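Long-range contacts in centrosomal protein of 104 kDa (Homo sapiens, PDB 5LPI), which is required for ciliogenesis and for structural integrity at the ciliary tip, the chain here being its zinc finger array: residues A[31-37]-A[130-134]; A[41-45]-A[57-63]; A[73-77]-A[103-108]. All coordinates share one frame; numbering follows the deposited sequence.

Contact 1 of 3, residues A[31-37]-A[130-134]; sequences HYWKHCL and MNLRK. With ZN (zinc ion), chain G.
Arg133 drives its guanidinium into the carbonyl-rich end of helix 27-35, and three of the four hydrogen bonds between the two segments are its own. NH1 and NH2 meet Tyr32 O end-on, and NH2 lies 2.9 Å from Tyr32 O. That oxygen sits close to the guanidinium plane, yet the NH1 approach stands 43° out of the carbonyl plane, so the fork is uneven. NH1 also donates to Cys36 O at 2.8 Å, with an N-H...O angle of 146°. A chain extended from CG to NE gives the reach, and the backbone of Lys34 lies over one guanidinium face. Carbonyls at a helix end would probably favour such a cation.

The fourth bond is neutral: Asn131 ND2 donates to Leu37 O at 3.0 Å, in the carbonyl plane and on a lone pair. The same amide nitrogen also donates to Leu122 O, just before the close of helix 115-123, so it ties two parts of the chain together.

Apolar contact falls to Leu37, whose CD2 lies 3.9 Å from Arg133 CB and against the type I turn Asn131 to Lys134.

Metal bonds complete the account: His31 NE2 and Cys36 SG hold zinc at 2.1 and 2.3 Å, with Cys13 and Cys16. A tail arginine thus binds backbone carbonyls around the His31 and Cys36 ligands of a CCHC zinc finger, joining the chain's C-terminus to its first finger.

Contact 2 of 3, residues A[41-45]-A[57-63]; sequences RCDHC and HLLTECD. With ZN (zinc ion), chain F.
Cys42 SG is gripped by three groups: the zinc ion, which it shares with His57 NE2 across the contact, and the backbone His44 N and Cys45 N, whose weak N-H...S bonds would probably temper its negative charge. With Cys45 SG and Cys62 SG the site is a complete CCHC zinc finger: the CxxC pair comes from the turn between strands 39-41 and 48-50, and the other two ligands from helix 54-60 and the loop after it. The shortest metal bond is that of His57 NE2, 2.1 Å; the zinc-sulfur bonds run from 2.3 Å for Cys42 SG to 2.4 Å for Cys45 SG. Both of these sulfurs lie at the edge of the His57 ring, as expected when the ring points its nitrogen at a shared metal.

The two cysteines of the turn use different torsions. Cys42 SG is anti to the backbone N (chi1 180°), whereas Cys45 SG stands between N and the carbonyl carbon (chi1 74°), and both thereby converge on the zinc.

Beside the metal, Leu58 CD2 packs 3.7 Å from His44 CD2, the two side chains crossing at about a right angle. Cys45 also touches a fellow ligand directly, its CB lying 3.6 Å from Cys62 SG.

Contact 3 of 3, residues A[73-77]-A[103-108]; sequences RCSEA and RCPLCH. With ZN (zinc ion), chain H; ZN (zinc ion), chain E.
A single carboxylate oxygen, Glu76 OE2, accepts three hydrogen bonds from two basic side chains of the facing segment. His108 ND1 donates to Glu76 OE2 at 2.7 Å in an almost straight bond, N-H...O 174°, using the syn lone pair. The oxygen lies in the ring plane, and the carboxylate is nearly coplanar with the imidazole.

Arg103 comes from another direction. It grips the same oxygen side-on in a salt bridge, NE taking the anti lone pair at 2.9 Å from Glu76 OE2, and NH2 meeting it from above the carboxylate plane. Guanidinium and carboxylate planes stand 89° apart, so this is a fork onto one oxygen instead of a coplanar pairing with both. A bend at chi2 (59°) turns the arginine chain, which then crosses Glu76 at about a right angle. Backbone oxygens lie over the two faces of the guanidinium, Cys74 O over one and His108 O over the other, while Asn93 O and Asn110 OD1 take further N-H groups. Arg103 NH2 also lies 3.3 Å from Cys74 CB, right beside a zinc ligand.

Replacing Glu76 by an alanine removes the shared acceptor and would probably leave Arg103 and His108 without their common anionic mate, setting the imidazole free to turn.

The metal bonds frame this polar bridge: Cys74 SG binds one zinc at 2.4 Å, and Cys104 SG and Cys107 SG bind another, with Cys104 SG at 2.3 Å. Cys107 N donates to Cys104 SG, an N-H...S bond within the CxxC turn. The arrangement belongs to an array of CCHC zinc fingers, in which a salt bridge and a His-carboxylate bond join residues flanking the CxxC pairs of the third and fourth fingers.

All three contacts are partly buried: most zinc ligands are buried, though Cys45 and Cys107 are partly exposed, and Lys134, Asp63 and His108 are exposed. Contact 2 lies within one finger, and metal bonds replace direct hydrogen bonds between its segments; contacts 1 and 3 join different parts of the array, contact 1 through carbonyls and amide or guanidinium N-H groups, contact 3 through a carboxylate shared by an arginine and a histidine. Along the chain, contact 1 closes a loop that encloses the other two. They also touch: Trp33 O lies 2.9 Å from Arg41 NE between contacts 1 and 2, Met130 packs on Leu106 and Cys107, and Leu58 and Leu59 meet Ala77.

Contact 1 of 3, residues A[31-37]-A[130-134]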
loop_
_atom_site.group_PDB
_atom_site.type_symbol
_atom_site.label_atom_id
_atom_site.label_comp_id
_atom_site.label_asym_id
_atom_site.label_seq_id
_atom_site.Cartn_x
_atom_site.Cartn_y
_atom_site.Cartn_z
ATOM N N HIS A 31 5.267 13.736 -7.362
ATOM C CA HIS A 31 5.439 12.306 -7.584
ATOM C C HIS A 31 4.534 11.474 -6.676
ATOM O O HIS A 31 3.807 10.595 -7.151
ATOM C CB HIS A 31 6.919 11.935 -7.371
ATOM C CG HIS A 31 7.206 10.480 -7.566
ATOM N ND1 HIS A 31 7.121 9.867 -8.797
ATOM C CD2 HIS A 31 7.579 9.517 -6.690
ATOM C CE1 HIS A 31 7.432 8.589 -8.673
ATOM N NE2 HIS A 31 7.708 8.354 -7.406
ATOM N N TYR A 32 4.572 11.728 -5.362
ATOM C CA TYR A 32 3.754 10.940 -4.443
ATOM C C TYR A 32 2.271 11.167 -4.700
ATOM O O TYR A 32 1.460 10.239 -4.597
ATOM C CB TYR A 32 4.051 11.291 -2.987
ATOM C CG TYR A 32 5.512 11.318 -2.549
ATOM C CD1 TYR A 32 6.430 10.374 -2.999
ATOM C CD2 TYR A 32 5.955 12.290 -1.653
ATOM C CE1 TYR A 32 7.773 10.419 -2.573
ATOM C CE2 TYR A 32 7.282 12.337 -1.221
ATOM C CZ TYR A 32 8.185 11.397 -1.688
ATOM O OH TYR A 32 9.500 11.453 -1.262
ATOM N N TRP A 33 1.893 12.413 -4.992
ATOM C CA TRP A 33 0.482 12.763 -5.096
ATOM C C TRP A 33 -0.166 12.111 -6.312
ATOM O O TRP A 33 -1.345 11.736 -6.253
ATOM C CB TRP A 33 0.340 14.290 -5.153
ATOM C CG TRP A 33 -1.065 14.797 -5.255
ATOM C CD1 TRP A 33 -1.589 15.552 -6.268
ATOM C CD2 TRP A 33 -2.127 14.619 -4.299
ATOM N NE1 TRP A 33 -2.903 15.846 -6.000
ATOM C CE2 TRP A 33 -3.258 15.293 -4.801
ATOM C CE3 TRP A 33 -2.222 13.973 -3.062
ATOM C CZ2 TRP A 33 -4.476 15.315 -4.126
ATOM C CZ3 TRP A 33 -3.428 14.003 -2.386
ATOM C CH2 TRP A 33 -4.540 14.674 -2.919
ATOM N N LYS A 34 0.580 11.938 -7.397
ATOM C CA LYS A 34 -0.003 11.503 -8.665
ATOM C C LYS A 34 0.593 10.240 -9.277
ATOM O O LYS A 34 -0.145 9.498 -9.929
ATOM C CB LYS A 34 0.109 12.619 -9.713
ATOM C CG LYS A 34 -0.814 13.809 -9.407
ATOM C CD LYS A 34 -0.776 14.831 -10.517
ATOM C CE LYS A 34 -1.815 15.940 -10.210
ATOM N NZ LYS A 34 -2.012 16.884 -11.337
ATOM N N HIS A 35 1.879 9.972 -9.100
ATOM C CA HIS A 35 2.557 9.056 -10.018
ATOM C C HIS A 35 3.144 7.806 -9.384
ATOM O O HIS A 35 3.138 6.762 -10.030
ATOM C CB HIS A 35 3.671 9.801 -10.754
ATOM C CG HIS A 35 3.175 10.974 -11.527
ATOM N ND1 HIS A 35 2.291 10.847 -12.574
ATOM C CD2 HIS A 35 3.417 12.300 -11.395
ATOM C CE1 HIS A 35 2.014 12.045 -13.063
ATOM N NE2 HIS A 35 2.685 12.944 -12.366
ATOM N N CYS A 36 3.679 7.875 -8.163
ATOM C CA CYS A 36 4.405 6.733 -7.603
ATOM C C CYS A 36 3.533 5.482 -7.549
ATOM O O CYS A 36 2.466 5.484 -6.931
ATOM C CB CYS A 36 4.920 7.062 -6.203
ATOM S SG CYS A 36 5.951 5.735 -5.471
ATOM N N LEU A 37 4.010 4.390 -8.169
ATOM C CA LEU A 37 3.220 3.160 -8.228
ATOM C C LEU A 37 3.082 2.476 -6.872
ATOM O O LEU A 37 2.198 1.631 -6.706
ATOM C CB LEU A 37 3.842 2.178 -9.234
ATOM C CG LEU A 37 3.864 2.653 -10.690
ATOM C CD1 LEU A 37 4.551 1.645 -11.584
ATOM C CD2 LEU A 37 2.458 2.936 -11.187
ATOM N N MET A 130 -5.072 -4.282 -9.847
ATOM C CA MET A 130 -5.956 -3.319 -9.208
ATOM C C MET A 130 -5.224 -2.039 -8.814
ATOM O O MET A 130 -5.772 -1.235 -8.061
ATOM C CB MET A 130 -6.631 -3.951 -7.983
ATOM C CG MET A 130 -7.602 -5.084 -8.311
ATOM S SD MET A 130 -8.936 -4.517 -9.395
ATOM C CE MET A 130 -9.812 -3.398 -8.306
ATOM N N ASN A 131 -4.006 -1.829 -9.309
ATOM C CA ASN A 131 -3.233 -0.623 -9.010
ATOM C C ASN A 131 -3.576 0.438 -10.049
ATOM O O ASN A 131 -3.080 0.399 -11.180
ATOM C CB ASN A 131 -1.742 -0.940 -9.002
ATOM C CG ASN A 131 -0.898 0.228 -8.546
ATOM O OD1 ASN A 131 -1.415 1.313 -8.258
ATOM N ND2 ASN A 131 0.416 0.011 -8.467
ATOM N N LEU A 132 -4.398 1.416 -9.649
ATOM C CA LEU A 132 -4.944 2.381 -10.597
ATOM C C LEU A 132 -3.912 3.364 -11.129
ATOM O O LEU A 132 -4.201 4.061 -12.107
ATOM C CB LEU A 132 -6.102 3.150 -9.958
ATOM C CG LEU A 132 -7.179 2.250 -9.340
ATOM C CD1 LEU A 132 -8.310 3.069 -8.723
ATOM C CD2 LEU A 132 -7.709 1.260 -10.375
ATOM N N ARG A 133 -2.735 3.462 -10.516
ATOM C CA ARG A 133 -1.691 4.277 -11.117
ATOM C C ARG A 133 -0.892 3.519 -12.159
ATOM O O ARG A 133 -0.040 4.122 -12.815
ATOM C CB ARG A 133 -0.731 4.814 -10.056
ATOM C CG ARG A 133 -1.377 5.812 -9.111
ATOM C CD ARG A 133 -0.414 6.258 -8.056
ATOM N NE ARG A 133 -1.022 7.234 -7.158
ATOM C CZ ARG A 133 -0.331 7.941 -6.282
ATOM N NH1 ARG A 133 0.983 7.768 -6.208
ATOM N NH2 ARG A 133 -0.950 8.830 -5.508
ATOM N N LYS A 134 -1.122 2.219 -12.305
ATOM C CA LYS A 134 -0.370 1.419 -13.257
ATOM C C LYS A 134 -1.082 1.413 -14.602
ATOM O O LYS A 134 -0.587 1.997 -15.563
ATOM C CB LYS A 134 -0.172 -0.012 -12.737
ATOM C CG LYS A 134 1.010 -0.727 -13.375
ATOM C CD LYS A 134 1.517 -1.908 -12.542
ATOM C CE LYS A 134 0.604 -3.122 -12.641
ATOM N NZ LYS A 134 1.217 -4.330 -11.994
HETATM ZN ZN ZN G . 7.993 6.605 -6.222
#

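Contact 2 of 3, residues A[41-45]-A[57-63]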
loop_
_atom_site.group_PDB
_atom_site.type_symbol
_atom_site.label_atom_id
_atom_site.label_comp_id
_atom_site.label_asym_id
_atom_site.label_seq_id
_atom_site.Cartn_x
_atom_site.Cartn_y
_atom_site.Cartn_z
ATOM N N ARG A 41 -3.724 7.361 -3.046
ATOM C CA ARG A 41 -4.462 8.347 -2.265
ATOM C C ARG A 41 -5.583 7.648 -1.519
ATOM O O ARG A 41 -6.441 7.024 -2.145
ATOM C CB ARG A 41 -5.082 9.428 -3.149
ATOM C CG ARG A 41 -4.202 10.556 -3.527
ATOM C CD ARG A 41 -4.991 11.517 -4.423
ATOM N NE ARG A 41 -4.152 11.982 -5.509
ATOM C CZ ARG A 41 -4.601 12.577 -6.602
ATOM N NH1 ARG A 41 -5.902 12.791 -6.760
ATOM N NH2 ARG A 41 -3.741 12.949 -7.525
ATOM N N CYS A 42 -5.630 7.808 -0.203
ATOM C CA CYS A 42 -6.763 7.256 0.538
ATOM C C CYS A 42 -8.050 7.964 0.128
ATOM O O CYS A 42 -8.156 9.189 0.255
ATOM C CB CYS A 42 -6.544 7.398 2.041
ATOM S SG CYS A 42 -7.929 6.737 2.968
ATOM N N ASP A 43 -9.035 7.208 -0.363
ATOM C CA ASP A 43 -10.267 7.867 -0.796
ATOM C C ASP A 43 -11.042 8.453 0.386
ATOM O O ASP A 43 -11.843 9.373 0.197
ATOM C CB ASP A 43 -11.155 6.889 -1.572
ATOM C CG ASP A 43 -12.275 7.588 -2.352
ATOM O OD1 ASP A 43 -12.158 8.798 -2.658
ATOM O OD2 ASP A 43 -13.280 6.912 -2.669
ATOM N N HIS A 44 -10.786 7.974 1.602
ATOM C CA HIS A 44 -11.582 8.389 2.748
ATOM C C HIS A 44 -11.073 9.683 3.377
ATOM O O HIS A 44 -11.881 10.532 3.762
ATOM C CB HIS A 44 -11.618 7.233 3.749
ATOM C CG HIS A 44 -12.020 5.938 3.114
ATOM N ND1 HIS A 44 -13.313 5.685 2.714
ATOM C CD2 HIS A 44 -11.284 4.876 2.705
ATOM C CE1 HIS A 44 -13.369 4.492 2.144
ATOM N NE2 HIS A 44 -12.148 3.989 2.112
ATOM N N CYS A 45 -9.748 9.875 3.440
ATOM C CA CYS A 45 -9.159 11.046 4.064
ATOM C C CYS A 45 -8.370 11.918 3.101
ATOM O O CYS A 45 -7.951 13.020 3.489
ATOM C CB CYS A 45 -8.244 10.620 5.224
ATOM S SG CYS A 45 -6.689 9.896 4.684
ATOM N N HIS A 57 -3.090 1.820 7.841
ATOM C CA HIS A 57 -3.551 3.210 7.792
ATOM C C HIS A 57 -5.035 3.305 8.107
ATOM O O HIS A 57 -5.457 4.071 8.982
ATOM C CB HIS A 57 -3.281 3.820 6.406
ATOM C CG HIS A 57 -4.036 5.100 6.159
ATOM N ND1 HIS A 57 -3.590 6.330 6.601
ATOM C CD2 HIS A 57 -5.225 5.332 5.548
ATOM C CE1 HIS A 57 -4.461 7.263 6.259
ATOM N NE2 HIS A 57 -5.463 6.685 5.617
ATOM N N LEU A 58 -5.847 2.532 7.384
ATOM C CA LEU A 58 -7.292 2.613 7.539
ATOM C C LEU A 58 -7.722 2.274 8.960
ATOM O O LEU A 58 -8.681 2.852 9.478
ATOM C CB LEU A 58 -7.981 1.680 6.535
ATOM C CG LEU A 58 -7.836 2.062 5.053
ATOM C CD1 LEU A 58 -8.306 0.886 4.181
ATOM C CD2 LEU A 58 -8.624 3.355 4.717
ATOM N N LEU A 59 -7.022 1.344 9.608
ATOM C CA LEU A 59 -7.459 0.884 10.923
ATOM C C LEU A 59 -6.931 1.734 12.072
ATOM O O LEU A 59 -7.602 1.840 13.106
ATOM C CB LEU A 59 -7.034 -0.572 11.135
ATOM C CG LEU A 59 -7.694 -1.604 10.220
ATOM C CD1 LEU A 59 -7.060 -2.973 10.408
ATOM C CD2 LEU A 59 -9.187 -1.661 10.497
ATOM N N THR A 60 -5.735 2.324 11.944
ATOM C CA THR A 60 -5.107 2.979 13.082
ATOM C C THR A 60 -4.700 4.433 12.849
ATOM O O THR A 60 -4.254 5.084 13.798
ATOM C CB THR A 60 -3.868 2.188 13.542
ATOM O OG1 THR A 60 -2.808 2.363 12.596
ATOM C CG2 THR A 60 -4.180 0.707 13.657
ATOM N N GLU A 61 -4.837 4.960 11.646
ATOM C CA GLU A 61 -4.267 6.279 11.397
ATOM C C GLU A 61 -5.216 7.231 10.684
ATOM O O GLU A 61 -5.245 8.422 11.018
ATOM C CB GLU A 61 -2.986 6.104 10.584
ATOM C CG GLU A 61 -2.268 7.379 10.237
ATOM C CD GLU A 61 -0.995 7.108 9.465
ATOM O OE1 GLU A 61 -0.793 5.952 9.038
ATOM O OE2 GLU A 61 -0.195 8.047 9.288
ATOM N N CYS A 62 -5.978 6.733 9.709
ATOM C CA CYS A 62 -6.869 7.539 8.888
ATOM C C CYS A 62 -7.784 8.415 9.737
ATOM O O CYS A 62 -8.252 7.999 10.798
ATOM C CB CYS A 62 -7.708 6.598 8.016
ATOM S SG CYS A 62 -8.751 7.357 6.772
ATOM N N ASP A 63 -8.042 9.643 9.250
ATOM C CA ASP A 63 -9.105 10.471 9.819
ATOM C C ASP A 63 -10.404 9.697 9.977
ATOM O O ASP A 63 -11.184 9.980 10.897
ATOM C CB ASP A 63 -9.390 11.690 8.943
ATOM C CG ASP A 63 -8.257 12.704 8.943
ATOM O OD1 ASP A 63 -7.459 12.721 9.899
ATOM O OD2 ASP A 63 -8.181 13.488 7.971
HETATM ZN ZN ZN F . -7.231 7.583 5.023
HETATM O O HOH W 1 -9.293 14.085 5.831
#

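Contact 3 of 3, residues A[73-77]-A[103-108]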
loop_
_atom_site.group_PDB
_atom_site.type_symbol
_atom_site.label_atom_id
_atom_site.label_comp_id
_atom_site.label_asym_id
_atom_site.label_seq_id
_atom_site.Cartn_x
_atom_site.Cartn_y
_atom_site.Cartn_z
ATOM N N ARG A 73 -10.631 -12.714 9.386
ATOM C CA ARG A 73 -10.344 -13.721 8.366
ATOM C C ARG A 73 -9.312 -13.212 7.365
ATOM O O ARG A 73 -8.256 -13.827 7.182
ATOM C CB ARG A 73 -11.637 -14.141 7.653
ATOM C CG ARG A 73 -11.490 -15.277 6.633
ATOM C CD ARG A 73 -12.858 -15.623 6.032
ATOM N NE ARG A 73 -12.800 -16.089 4.642
ATOM C CZ ARG A 73 -12.835 -17.368 4.281
ATOM N NH1 ARG A 73 -12.926 -18.314 5.206
ATOM N NH2 ARG A 73 -12.798 -17.704 2.999
ATOM N N CYS A 74 -9.587 -12.083 6.715
ATOM C CA CYS A 74 -8.690 -11.582 5.685
ATOM C C CYS A 74 -7.715 -10.521 6.182
ATOM O O CYS A 74 -6.820 -10.142 5.424
ATOM C CB CYS A 74 -9.486 -11.012 4.504
ATOM S SG CYS A 74 -10.558 -9.645 4.946
ATOM N N SER A 75 -7.866 -10.033 7.414
ATOM C CA SER A 75 -7.013 -9.018 8.039
ATOM C C SER A 75 -7.217 -7.627 7.454
ATOM O O SER A 75 -6.516 -6.692 7.865
ATOM C CB SER A 75 -5.517 -9.360 7.952
ATOM O OG SER A 75 -5.013 -9.093 6.644
ATOM N N GLU A 76 -8.148 -7.448 6.525
ATOM C CA GLU A 76 -8.363 -6.160 5.890
ATOM C C GLU A 76 -9.353 -5.310 6.689
ATOM O O GLU A 76 -10.113 -5.805 7.527
ATOM C CB GLU A 76 -8.860 -6.351 4.455
ATOM C CG GLU A 76 -7.852 -7.082 3.560
ATOM C CD GLU A 76 -8.312 -7.230 2.118
ATOM O OE1 GLU A 76 -9.357 -6.643 1.746
ATOM O OE2 GLU A 76 -7.625 -7.944 1.352
ATOM N N ALA A 77 -9.314 -4.006 6.426
ATOM C CA ALA A 77 -10.298 -3.079 6.967
ATOM C C ALA A 77 -11.587 -3.145 6.160
ATOM O O ALA A 77 -11.569 -3.165 4.924
ATOM C CB ALA A 77 -9.760 -1.647 6.947
ATOM N N ARG A 103 0.364 -9.227 1.799
ATOM C CA ARG A 103 -1.048 -9.219 1.446
ATOM C C ARG A 103 -1.364 -7.913 0.732
ATOM O O ARG A 103 -1.234 -6.836 1.323
ATOM C CB ARG A 103 -1.925 -9.366 2.691
ATOM C CG ARG A 103 -3.386 -9.014 2.475
ATOM C CD ARG A 103 -4.018 -9.885 1.400
ATOM N NE ARG A 103 -5.481 -9.868 1.456
ATOM C CZ ARG A 103 -6.236 -10.922 1.770
ATOM N NH1 ARG A 103 -5.671 -12.097 2.058
ATOM N NH2 ARG A 103 -7.560 -10.809 1.776
ATOM N N CYS A 104 -1.775 -8.008 -0.525
ATOM C CA CYS A 104 -2.147 -6.811 -1.276
ATOM C C CYS A 104 -3.551 -6.388 -0.888
ATOM O O CYS A 104 -4.491 -7.173 -1.058
ATOM C CB CYS A 104 -2.102 -7.035 -2.782
ATOM S SG CYS A 104 -2.437 -5.488 -3.673
ATOM N N PRO A 105 -3.742 -5.178 -0.364
ATOM C CA PRO A 105 -5.096 -4.722 -0.041
ATOM C C PRO A 105 -5.901 -4.296 -1.262
ATOM O O PRO A 105 -7.108 -4.044 -1.130
ATOM C CB PRO A 105 -4.838 -3.530 0.882
ATOM C CG PRO A 105 -3.591 -2.894 0.265
ATOM C CD PRO A 105 -2.734 -4.116 -0.150
ATOM N N LEU A 106 -5.278 -4.196 -2.439
ATOM C CA LEU A 106 -6.002 -3.775 -3.637
ATOM C C LEU A 106 -6.612 -4.959 -4.381
ATOM O O LEU A 106 -7.764 -4.896 -4.819
ATOM C CB LEU A 106 -5.076 -2.996 -4.571
ATOM C CG LEU A 106 -4.353 -1.792 -3.956
ATOM C CD1 LEU A 106 -3.498 -1.098 -5.016
ATOM C CD2 LEU A 106 -5.365 -0.804 -3.319
ATOM N N CYS A 107 -5.857 -6.046 -4.544
ATOM C CA CYS A 107 -6.362 -7.222 -5.241
ATOM C C CYS A 107 -6.564 -8.416 -4.318
ATOM O O CYS A 107 -7.032 -9.464 -4.780
ATOM C CB CYS A 107 -5.424 -7.601 -6.403
ATOM S SG CYS A 107 -3.836 -8.332 -5.890
ATOM N N HIS A 108 -6.192 -8.304 -3.037
ATOM C CA HIS A 108 -6.447 -9.330 -2.021
ATOM C C HIS A 108 -5.613 -10.595 -2.199
ATOM O O HIS A 108 -5.984 -11.648 -1.679
ATOM C CB HIS A 108 -7.931 -9.706 -1.973
ATOM C CG HIS A 108 -8.837 -8.524 -2.042
ATOM N ND1 HIS A 108 -8.955 -7.619 -1.006
ATOM C CD2 HIS A 108 -9.628 -8.066 -3.040
ATOM C CE1 HIS A 108 -9.809 -6.672 -1.352
ATOM N NE2 HIS A 108 -10.222 -6.912 -2.584
HETATM ZN ZN ZN H . -2.387 -6.384 -5.824
HETATM ZN ZN ZN E . -12.629 -10.700 5.452
HETATM O O HOH W 2 -8.637 -3.653 1.338
#